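Local coordinates for phage-related conserved hypothetical protein, BB2244 (Bordetella bronchiseptica, PDB 2BDV) that is of unknown function but, as a member of the SOS response associated peptidase (SRAP) family, may act on abasic sites in single-stranded DNA, at residues G3-K8 with P32-P38; D100-K106 with Q117-G123; A148-N152 with R164-A168. One frame throughout, in Å; residues are numbered along the deposited sequence.

Contact 1: residues G3-K8 with P32-P38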
loop_
_atom_site.group_PDB
_atom_site.type_symbol
_atom_site.label_atom_id
_atom_site.label_comp_id
_atom_site.label_asym_id
_atom_site.label_seq_id
_atom_site.Cartn_x
_atom_site.Cartn_y
_atom_site.Cartn_z
ATOM N N GLY A 3 -1.434 1.533 8.286
ATOM C CA GLY A 3 -2.496 2.517 8.329
ATOM C C GLY A 3 -2.086 3.918 7.945
ATOM O O GLY A 3 -2.923 4.814 7.876
ATOM N N ARG A 4 -0.801 4.104 7.670
ATOM C CA ARG A 4 -0.290 5.414 7.318
ATOM C C ARG A 4 0.988 5.242 6.499
ATOM O O ARG A 4 1.829 4.405 6.823
ATOM C CB ARG A 4 0.021 6.184 8.603
ATOM C CG ARG A 4 -0.005 7.694 8.482
ATOM C CD ARG A 4 -1.441 8.208 8.412
ATOM N NE ARG A 4 -2.240 7.834 9.582
ATOM C CZ ARG A 4 -2.107 8.362 10.799
ATOM N NH1 ARG A 4 -2.887 7.950 11.792
ATOM N NH2 ARG A 4 -1.202 9.301 11.028
ATOM N N ILE A 5 1.137 6.025 5.436
ATOM C CA ILE A 5 2.338 5.940 4.614
ATOM C C ILE A 5 2.889 7.337 4.354
ATOM O O ILE A 5 2.276 8.347 4.723
ATOM C CB ILE A 5 2.074 5.298 3.229
ATOM C CG1 ILE A 5 1.055 6.133 2.465
ATOM C CG2 ILE A 5 1.668 3.845 3.394
ATOM C CD1 ILE A 5 0.861 5.716 0.999
ATOM N N ALA A 6 4.049 7.385 3.710
ATOM C CA ALA A 6 4.681 8.651 3.373
ATOM C C ALA A 6 5.119 8.678 1.911
ATOM O O ALA A 6 5.767 7.749 1.434
ATOM C CB ALA A 6 5.888 8.904 4.290
ATOM N N GLN A 7 4.732 9.739 1.205
ATOM C CA GLN A 7 5.112 9.945 -0.192
ATOM C C GLN A 7 5.762 11.326 -0.257
ATOM O O GLN A 7 5.093 12.337 -0.503
ATOM C CB GLN A 7 3.895 9.895 -1.121
ATOM C CG GLN A 7 3.279 8.506 -1.265
ATOM C CD GLN A 7 2.163 8.451 -2.303
ATOM O OE1 GLN A 7 1.429 9.421 -2.494
ATOM N NE2 GLN A 7 2.020 7.303 -2.965
ATOM N N LYS A 8 7.071 11.363 -0.028
ATOM C CA LYS A 8 7.809 12.619 -0.037
ATOM C C LYS A 8 8.767 12.847 -1.205
ATOM O O LYS A 8 9.212 13.973 -1.426
ATOM C CB LYS A 8 8.546 12.787 1.289
ATOM C CG LYS A 8 9.128 11.519 1.872
ATOM C CD LYS A 8 9.464 11.744 3.344
ATOM C CE LYS A 8 10.287 10.606 3.912
ATOM N NZ LYS A 8 10.641 10.846 5.340
ATOM N N PRO A 32 4.847 17.129 -1.551
ATOM C CA PRO A 32 5.043 15.844 -0.872
ATOM C C PRO A 32 4.180 15.704 0.387
ATOM O O PRO A 32 3.905 16.686 1.080
ATOM C CB PRO A 32 6.542 15.845 -0.564
ATOM C CG PRO A 32 6.830 17.294 -0.337
ATOM C CD PRO A 32 6.056 17.968 -1.451
ATOM N N ARG A 33 3.747 14.479 0.668
ATOM C CA ARG A 33 2.916 14.205 1.834
ATOM C C ARG A 33 3.623 13.229 2.761
ATOM O O ARG A 33 3.841 12.070 2.406
ATOM C CB ARG A 33 1.572 13.621 1.399
ATOM C CG ARG A 33 0.784 14.528 0.475
ATOM C CD ARG A 33 0.368 15.797 1.186
ATOM N NE ARG A 33 0.512 16.971 0.335
ATOM C CZ ARG A 33 0.256 18.213 0.732
ATOM N NH1 ARG A 33 0.421 19.226 -0.108
ATOM N NH2 ARG A 33 -0.170 18.439 1.969
ATOM N N TYR A 34 3.978 13.704 3.950
ATOM C CA TYR A 34 4.672 12.875 4.931
ATOM C C TYR A 34 3.691 12.055 5.778
ATOM O O TYR A 34 4.068 11.036 6.348
ATOM C CB TYR A 34 5.550 13.762 5.837
ATOM C CG TYR A 34 6.549 13.009 6.717
ATOM C CD1 TYR A 34 7.472 12.113 6.159
ATOM C CD2 TYR A 34 6.576 13.197 8.107
ATOM C CE1 TYR A 34 8.397 11.420 6.965
ATOM C CE2 TYR A 34 7.499 12.508 8.920
ATOM C CZ TYR A 34 8.402 11.621 8.340
ATOM O OH TYR A 34 9.294 10.926 9.131
ATOM N N ASN A 35 2.433 12.493 5.840
ATOM C CA ASN A 35 1.415 11.808 6.636
ATOM C C ASN A 35 0.192 11.500 5.783
ATOM O O ASN A 35 -0.678 12.352 5.604
ATOM C CB ASN A 35 1.005 12.691 7.818
ATOM C CG ASN A 35 0.039 11.999 8.762
ATOM O OD1 ASN A 35 0.389 11.018 9.425
ATOM N ND2 ASN A 35 -1.186 12.509 8.829
ATOM N N ILE A 36 0.117 10.274 5.271
ATOM C CA ILE A 36 -0.990 9.885 4.409
ATOM C C ILE A 36 -1.831 8.751 4.975
ATOM O O ILE A 36 -1.363 7.621 5.117
ATOM C CB ILE A 36 -0.477 9.460 3.023
ATOM C CG1 ILE A 36 0.350 10.591 2.405
ATOM C CG2 ILE A 36 -1.644 9.088 2.130
ATOM C CD1 ILE A 36 1.001 10.232 1.086
ATOM N N PRO A 37 -3.091 9.047 5.320
ATOM C CA PRO A 37 -3.984 8.026 5.869
ATOM C C PRO A 37 -4.975 7.548 4.826
ATOM O O PRO A 37 -5.041 8.084 3.726
ATOM C CB PRO A 37 -4.696 8.776 6.980
ATOM C CG PRO A 37 -4.951 10.100 6.315
ATOM C CD PRO A 37 -3.602 10.397 5.636
ATOM N N PRO A 38 -5.747 6.513 5.160
ATOM C CA PRO A 38 -6.753 5.976 4.241
ATOM C C PRO A 38 -7.819 7.054 4.010
ATOM O O PRO A 38 -7.993 7.956 4.838
ATOM C CB PRO A 38 -7.311 4.784 5.009
ATOM C CG PRO A 38 -6.102 4.302 5.756
ATOM C CD PRO A 38 -5.504 5.585 6.274
#
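In both Arg4 and Asn35 the first side-chain torsion sets CG opposite the backbone N (chi1 -155° and -175°); Arg4 then bends at chi2 and chi3, which carries its guanidinium to the Asn35 amide. The setting is a short antiparallel pairing with a beta bulge. Ile5 with Ile36 and Gln7 with Arg33 are hydrogen-bonded pairs, but one residue, Ala6, separates the pairs on one strand and two, Tyr34 and Asn35, on the other, where the chain turns a corner. Four backbone bonds tie the pairs, among them Gln7 N to Arg33 O and Arg33 N to Gln7 O, both at 2.8 Å.

Arg4 NH2 meets Asn35 OD1 at 2.8 Å, on a lone pair of the amide oxygen and at the edge of the guanidinium. The two flat groups stand almost perpendicular, 87° apart. Arg4 NH2 also bonds to Val209 O, so the long, many-donor side chain links this strand pair to a later loop, although its buried NE has no partner in the model. The aliphatic part of Arg4 is used as well: CD packs against Pro37 CB at 3.6 Å.

The isoleucines lie on the same face as Gln7. Ile5 CG1 touches Ile36 CB at 3.7 Å, and Ile36 CD1 reaches Gln7 CB at 3.7 Å, the two side chains crossing nearly at a right angle. Branched, apolar residues suit this buried face, while the Gln7 amide gives its NE2 to Pro98 O and Leu43 O. Small Ala6 lets the Tyr34 ring come close, its CB 4.0 Å from Tyr34 CD1. Beyond Ile36 the ladder stops at two prolines: Pro38 has no N-H to offer, and its ring carbon CD sits 3.1 Å from Gly3 O.

Contact 2: residues D100-K106 with Q117-G123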
loop_
_atom_site.group_PDB
_atom_site.type_symbol
_atom_site.label_atom_id
_atom_site.label_comp_id
_atom_site.label_asym_id
_atom_site.label_seq_id
_atom_site.Cartn_x
_atom_site.Cartn_y
_atom_site.Cartn_z
ATOM N N ASP A 100 7.911 6.215 0.509
ATOM C CA ASP A 100 9.250 6.368 1.049
ATOM C C ASP A 100 9.326 5.592 2.364
ATOM O O ASP A 100 10.410 5.242 2.838
ATOM C CB ASP A 100 9.531 7.859 1.240
ATOM C CG ASP A 100 9.578 8.602 -0.086
ATOM O OD1 ASP A 100 10.650 8.616 -0.717
ATOM O OD2 ASP A 100 8.540 9.145 -0.520
ATOM N N GLY A 101 8.153 5.311 2.925
ATOM C CA GLY A 101 8.057 4.572 4.177
ATOM C C GLY A 101 6.634 4.539 4.729
ATOM O O GLY A 101 5.701 5.043 4.098
ATOM N N TRP A 102 6.450 3.945 5.905
ATOM C CA TRP A 102 5.123 3.871 6.505
ATOM C C TRP A 102 5.229 3.962 8.026
ATOM O O TRP A 102 6.329 3.903 8.589
ATOM C CB TRP A 102 4.406 2.571 6.079
ATOM C CG TRP A 102 4.963 1.290 6.672
ATOM C CD1 TRP A 102 4.510 0.637 7.779
ATOM C CD2 TRP A 102 6.089 0.536 6.199
ATOM N NE1 TRP A 102 5.279 -0.476 8.031
ATOM C CE2 TRP A 102 6.257 -0.564 7.076
ATOM C CE3 TRP A 102 6.976 0.681 5.118
ATOM C CZ2 TRP A 102 7.270 -1.514 6.911
ATOM C CZ3 TRP A 102 7.987 -0.265 4.954
ATOM C CH2 TRP A 102 8.123 -1.349 5.850
ATOM N N TYR A 103 4.090 4.118 8.693
ATOM C CA TYR A 103 4.099 4.228 10.140
ATOM C C TYR A 103 3.371 3.101 10.853
ATOM O O TYR A 103 2.378 2.581 10.358
ATOM C CB TYR A 103 3.465 5.543 10.582
ATOM C CG TYR A 103 4.029 6.781 9.932
ATOM C CD1 TYR A 103 3.599 7.189 8.667
ATOM C CD2 TYR A 103 4.966 7.566 10.594
ATOM C CE1 TYR A 103 4.084 8.352 8.085
ATOM C CE2 TYR A 103 5.459 8.728 10.024
ATOM C CZ TYR A 103 5.012 9.116 8.768
ATOM O OH TYR A 103 5.498 10.277 8.214
ATOM N N GLU A 104 3.886 2.740 12.025
ATOM C CA GLU A 104 3.288 1.727 12.887
ATOM C C GLU A 104 3.400 2.275 14.313
ATOM O O GLU A 104 4.418 2.856 14.679
ATOM C CB GLU A 104 4.040 0.394 12.802
ATOM C CG GLU A 104 3.991 -0.281 11.446
ATOM C CD GLU A 104 4.788 -1.562 11.418
ATOM O OE1 GLU A 104 4.967 -2.137 10.324
ATOM O OE2 GLU A 104 5.235 -1.996 12.497
ATOM N N TRP A 105 2.355 2.088 15.107
ATOM C CA TRP A 105 2.343 2.561 16.481
ATOM C C TRP A 105 2.642 1.417 17.448
ATOM O O TRP A 105 2.012 0.353 17.404
ATOM C CB TRP A 105 0.986 3.188 16.800
ATOM C CG TRP A 105 0.789 4.532 16.159
ATOM C CD1 TRP A 105 0.803 5.759 16.783
ATOM C CD2 TRP A 105 0.565 4.795 14.772
ATOM N NE1 TRP A 105 0.601 6.763 15.865
ATOM C CE2 TRP A 105 0.452 6.201 14.624
ATOM C CE3 TRP A 105 0.451 3.980 13.634
ATOM C CZ2 TRP A 105 0.227 6.808 13.383
ATOM C CZ3 TRP A 105 0.226 4.590 12.394
ATOM C CH2 TRP A 105 0.117 5.990 12.285
ATOM N N LYS A 106 3.616 1.648 18.319
ATOM C CA LYS A 106 4.030 0.656 19.295
ATOM C C LYS A 106 3.306 0.889 20.613
ATOM O O LYS A 106 3.493 1.914 21.260
ATOM C CB LYS A 106 5.543 0.750 19.505
ATOM C CG LYS A 106 6.128 -0.282 20.453
ATOM C CD LYS A 106 5.941 -1.691 19.920
ATOM C CE LYS A 106 6.728 -2.713 20.738
ATOM N NZ LYS A 106 8.205 -2.495 20.668
ATOM N N GLN A 117 3.560 4.852 20.845
ATOM C CA GLN A 117 4.712 5.538 20.273
ATOM C C GLN A 117 4.804 5.265 18.764
ATOM O O GLN A 117 5.102 4.150 18.339
ATOM C CB GLN A 117 5.991 5.055 20.969
ATOM C CG GLN A 117 7.286 5.447 20.268
ATOM C CD GLN A 117 7.487 6.954 20.198
ATOM O OE1 GLN A 117 7.634 7.621 21.225
ATOM N NE2 GLN A 117 7.488 7.496 18.985
ATOM N N PRO A 118 4.536 6.284 17.939
ATOM C CA PRO A 118 4.607 6.099 16.485
ATOM C C PRO A 118 6.043 5.935 15.961
ATOM O O PRO A 118 6.958 6.626 16.410
ATOM C CB PRO A 118 3.935 7.366 15.947
ATOM C CG PRO A 118 4.268 8.396 16.995
ATOM C CD PRO A 118 4.060 7.639 18.283
ATOM N N TYR A 119 6.237 5.009 15.025
ATOM C CA TYR A 119 7.551 4.778 14.425
ATOM C C TYR A 119 7.467 4.973 12.912
ATOM O O TYR A 119 6.413 4.750 12.306
ATOM C CB TYR A 119 8.045 3.345 14.699
ATOM C CG TYR A 119 8.610 3.125 16.080
ATOM C CD1 TYR A 119 7.770 2.920 17.175
ATOM C CD2 TYR A 119 9.985 3.172 16.305
ATOM C CE1 TYR A 119 8.281 2.775 18.462
ATOM C CE2 TYR A 119 10.508 3.027 17.588
ATOM C CZ TYR A 119 9.649 2.833 18.663
ATOM O OH TYR A 119 10.160 2.730 19.942
ATOM N N TYR A 120 8.566 5.400 12.302
ATOM C CA TYR A 120 8.605 5.570 10.850
ATOM C C TYR A 120 9.569 4.498 10.314
ATOM O O TYR A 120 10.700 4.407 10.782
ATOM C CB TYR A 120 9.115 6.974 10.469
ATOM C CG TYR A 120 9.278 7.167 8.972
ATOM C CD1 TYR A 120 8.184 7.059 8.120
ATOM C CD2 TYR A 120 10.523 7.438 8.412
ATOM C CE1 TYR A 120 8.318 7.213 6.754
ATOM C CE2 TYR A 120 10.676 7.598 7.033
ATOM C CZ TYR A 120 9.560 7.483 6.209
ATOM O OH TYR A 120 9.666 7.641 4.841
ATOM N N ILE A 121 9.104 3.685 9.363
ATOM C CA ILE A 121 9.905 2.605 8.765
ATOM C C ILE A 121 10.208 2.930 7.308
ATOM O O ILE A 121 9.329 3.387 6.582
ATOM C CB ILE A 121 9.161 1.222 8.759
ATOM C CG1 ILE A 121 8.720 0.819 10.162
ATOM C CG2 ILE A 121 10.087 0.131 8.267
ATOM C CD1 ILE A 121 7.483 1.488 10.638
ATOM N N HIS A 122 11.441 2.688 6.867
ATOM C CA HIS A 122 11.795 2.973 5.475
ATOM C C HIS A 122 12.957 2.123 4.962
ATOM O O HIS A 122 13.563 1.352 5.706
ATOM C CB HIS A 122 12.145 4.454 5.330
ATOM C CG HIS A 122 13.418 4.831 6.017
ATOM N ND1 HIS A 122 14.658 4.520 5.504
ATOM C CD2 HIS A 122 13.643 5.427 7.211
ATOM C CE1 HIS A 122 15.593 4.905 6.354
ATOM N NE2 HIS A 122 15.003 5.458 7.398
ATOM N N GLY A 123 13.247 2.274 3.676
ATOM C CA GLY A 123 14.338 1.548 3.056
ATOM C C GLY A 123 15.386 2.539 2.567
ATOM O O GLY A 123 15.420 3.680 3.022
#
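Trp102 lays its indole flat against Ile121: CG2 of the isoleucine stands over the six-membered ring, 3.8 Å from its centroid, in a CH-pi contact. The indole is turned there because CG sits between the backbone N and carbonyl carbon (chi1 70°). NE1 gives a nearly straight 2.8 Å bond to Glu104 OE1, which lies in the plane of the indole and is met from its anti side, tilted out of the carboxylate plane. Glu104 is held further by the backbone N atoms of Met158, Val159 and Asp160.

On the opposite face Trp105 repeats the theme with Pro118, whose CB lies 3.7 Å from the centroid of the five-membered ring; the C-H bonds of the rigid proline ring suit the flat, electron-rich face of an indole. Tyr103 and Tyr120 meet obliquely, planes at 47°, with Tyr120 CD1 offset toward the rim of the Tyr103 ring. Gly101 has no side chain, which allows Tyr120 CE1 to approach its CA to 3.7 Å.

Six backbone bonds zip the segments into an antiparallel hairpin. Within the four-stranded sheet, strand 5-7 flanks 101-107 and strand 201-204 flanks 116-123, while Tyr103 OH bonds to Tyr34 O, next to strand 35-36.

Contact 3: residues A148-N152 with R164-A168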
loop_
_atom_site.group_PDB
_atom_site.type_symbol
_atom_site.label_atom_id
_atom_site.label_comp_id
_atom_site.label_asym_id
_atom_site.label_seq_id
_atom_site.Cartn_x
_atom_site.Cartn_y
_atom_site.Cartn_z
ATOM N N ALA A 148 -6.693 -1.349 -1.552
ATOM C CA ALA A 148 -6.124 -1.777 -0.281
ATOM C C ALA A 148 -4.651 -2.152 -0.535
ATOM O O ALA A 148 -4.307 -2.628 -1.621
ATOM C CB ALA A 148 -6.892 -2.975 0.268
ATOM N N ILE A 149 -3.779 -1.916 0.444
ATOM C CA ILE A 149 -2.369 -2.277 0.299
ATOM C C ILE A 149 -2.236 -3.752 0.679
ATOM O O ILE A 149 -2.762 -4.164 1.705
ATOM C CB ILE A 149 -1.443 -1.457 1.252
ATOM C CG1 ILE A 149 -1.601 0.041 0.994
ATOM C CG2 ILE A 149 0.019 -1.834 1.030
ATOM C CD1 ILE A 149 -1.517 0.391 -0.470
ATOM N N VAL A 150 -1.564 -4.552 -0.148
ATOM C CA VAL A 150 -1.384 -5.973 0.181
ATOM C C VAL A 150 -0.424 -6.044 1.367
ATOM O O VAL A 150 0.683 -5.516 1.299
ATOM C CB VAL A 150 -0.765 -6.772 -0.971
ATOM C CG1 VAL A 150 -0.551 -8.223 -0.535
ATOM C CG2 VAL A 150 -1.662 -6.709 -2.193
ATOM N N THR A 151 -0.866 -6.692 2.443
ATOM C CA THR A 151 -0.088 -6.834 3.669
ATOM C C THR A 151 0.227 -8.299 4.023
ATOM O O THR A 151 -0.518 -9.216 3.669
ATOM C CB THR A 151 -0.841 -6.210 4.858
ATOM O OG1 THR A 151 -2.173 -6.739 4.900
ATOM C CG2 THR A 151 -0.913 -4.689 4.712
ATOM N N ASN A 152 1.321 -8.497 4.751
ATOM C CA ASN A 152 1.750 -9.822 5.168
ATOM C C ASN A 152 1.424 -9.994 6.638
ATOM O O ASN A 152 2.309 -9.930 7.498
ATOM C CB ASN A 152 3.252 -9.967 4.956
ATOM C CG ASN A 152 3.726 -11.397 5.090
ATOM O OD1 ASN A 152 4.907 -11.682 4.902
ATOM N ND2 ASN A 152 2.808 -12.306 5.414
ATOM N N ARG A 164 0.117 -4.805 10.306
ATOM C CA ARG A 164 0.315 -5.632 9.129
ATOM C C ARG A 164 1.290 -4.952 8.183
ATOM O O ARG A 164 0.960 -3.944 7.563
ATOM C CB ARG A 164 -1.041 -5.839 8.449
ATOM C CG ARG A 164 -2.071 -6.526 9.347
ATOM C CD ARG A 164 -3.496 -6.233 8.903
ATOM N NE ARG A 164 -3.963 -4.959 9.438
ATOM C CZ ARG A 164 -4.311 -4.765 10.710
ATOM N NH1 ARG A 164 -4.719 -3.571 11.118
ATOM N NH2 ARG A 164 -4.272 -5.772 11.574
ATOM N N ARG A 165 2.491 -5.502 8.063
ATOM C CA ARG A 165 3.484 -4.891 7.191
ATOM C C ARG A 165 3.081 -5.009 5.730
ATOM O O ARG A 165 2.544 -6.025 5.300
ATOM C CB ARG A 165 4.855 -5.528 7.401
ATOM C CG ARG A 165 5.008 -6.901 6.785
ATOM C CD ARG A 165 6.363 -7.478 7.129
ATOM N NE ARG A 165 6.511 -7.677 8.570
ATOM C CZ ARG A 165 7.602 -8.169 9.147
ATOM N NH1 ARG A 165 7.641 -8.320 10.464
ATOM N NH2 ARG A 165 8.653 -8.506 8.406
ATOM N N PRO A 166 3.332 -3.954 4.947
ATOM C CA PRO A 166 2.996 -3.935 3.520
ATOM C C PRO A 166 3.992 -4.732 2.686
ATOM O O PRO A 166 5.195 -4.679 2.922
ATOM C CB PRO A 166 3.028 -2.450 3.185
ATOM C CG PRO A 166 4.155 -1.959 4.049
ATOM C CD PRO A 166 3.854 -2.643 5.379
ATOM N N VAL A 167 3.488 -5.476 1.712
ATOM C CA VAL A 167 4.355 -6.270 0.857
ATOM C C VAL A 167 5.040 -5.373 -0.168
ATOM O O VAL A 167 4.404 -4.884 -1.097
ATOM C CB VAL A 167 3.548 -7.363 0.123
ATOM C CG1 VAL A 167 4.460 -8.159 -0.803
ATOM C CG2 VAL A 167 2.886 -8.282 1.137
ATOM N N ALA A 168 6.337 -5.143 0.017
ATOM C CA ALA A 168 7.091 -4.319 -0.913
ATOM C C ALA A 168 7.758 -5.243 -1.921
ATOM O O ALA A 168 8.323 -6.277 -1.554
ATOM C CB ALA A 168 8.142 -3.494 -0.171
#
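Val150 and Asn152 reach across to Val167 and Arg165 through two backbone hydrogen bonds. Val167 N gives a perfectly straight bond to Val150 O at 2.8 Å, and Asn152 N gives one of equal length to Arg165 O. Donor and acceptor thus alternate around Thr151 and Pro166, whose CA atoms are 4.2 Å apart. Because the bonds use the residues on either side of Pro166, its lack of an N-H is no handicap. Weaker CA-H...O contacts add to them: Thr151 CA lies 3.2 Å from Arg165 O.

Together these bonds make a single backbone bridge between the end of strand 147-151 and an irregular loop whose touching part runs about 102° from the strand's direction. The strand is an inner member of the mixed sheet, between 73-75 and 126-133, and the loop leads on to helix 171-178.

Apolar contacts flank the bridge. The Ile149 and Pro166 side chains lie side by side, pointing the same way, with Ile149 CG2 3.8 Å from Pro166 CB; Phe129 of strand 126-133 packs on both. Val150 CG1 meets Val167 CG2 at 3.8 Å; compact, branched valines suit this buried corner.

Polar side chains turn to other partners. Thr151 OG1, set between backbone N and carbonyl carbon (chi1 52°), bonds to Asp153 OD1, which puts CG2 3.5 Å from Arg164 O. Arg165 NE and NH1 bond to Gly156 O and Gly157 O.

In the fold
The three contacts follow one another along the chain, each closing before the next begins, and all lie within the part of the chain that belongs to the SRAP family. Contacts 1 and 2, with centres about 10 Å apart, both reach a four-stranded antiparallel sheet, contact 1 through strand 5-7, the neighbour of 101-107; Lys8 N to Asp100 OD2 is probably a further hydrogen bond between them. Contact 3 joins strand 147-151 of the mixed sheet to the loop 164-168, its centre about 13 Å from that of contact 2. Trp102 CE2 packs 3.6 Å from Pro166 CD, so the hairpin touches this loop. Contacts 1 and 3 do not touch, and contact 2 meets both.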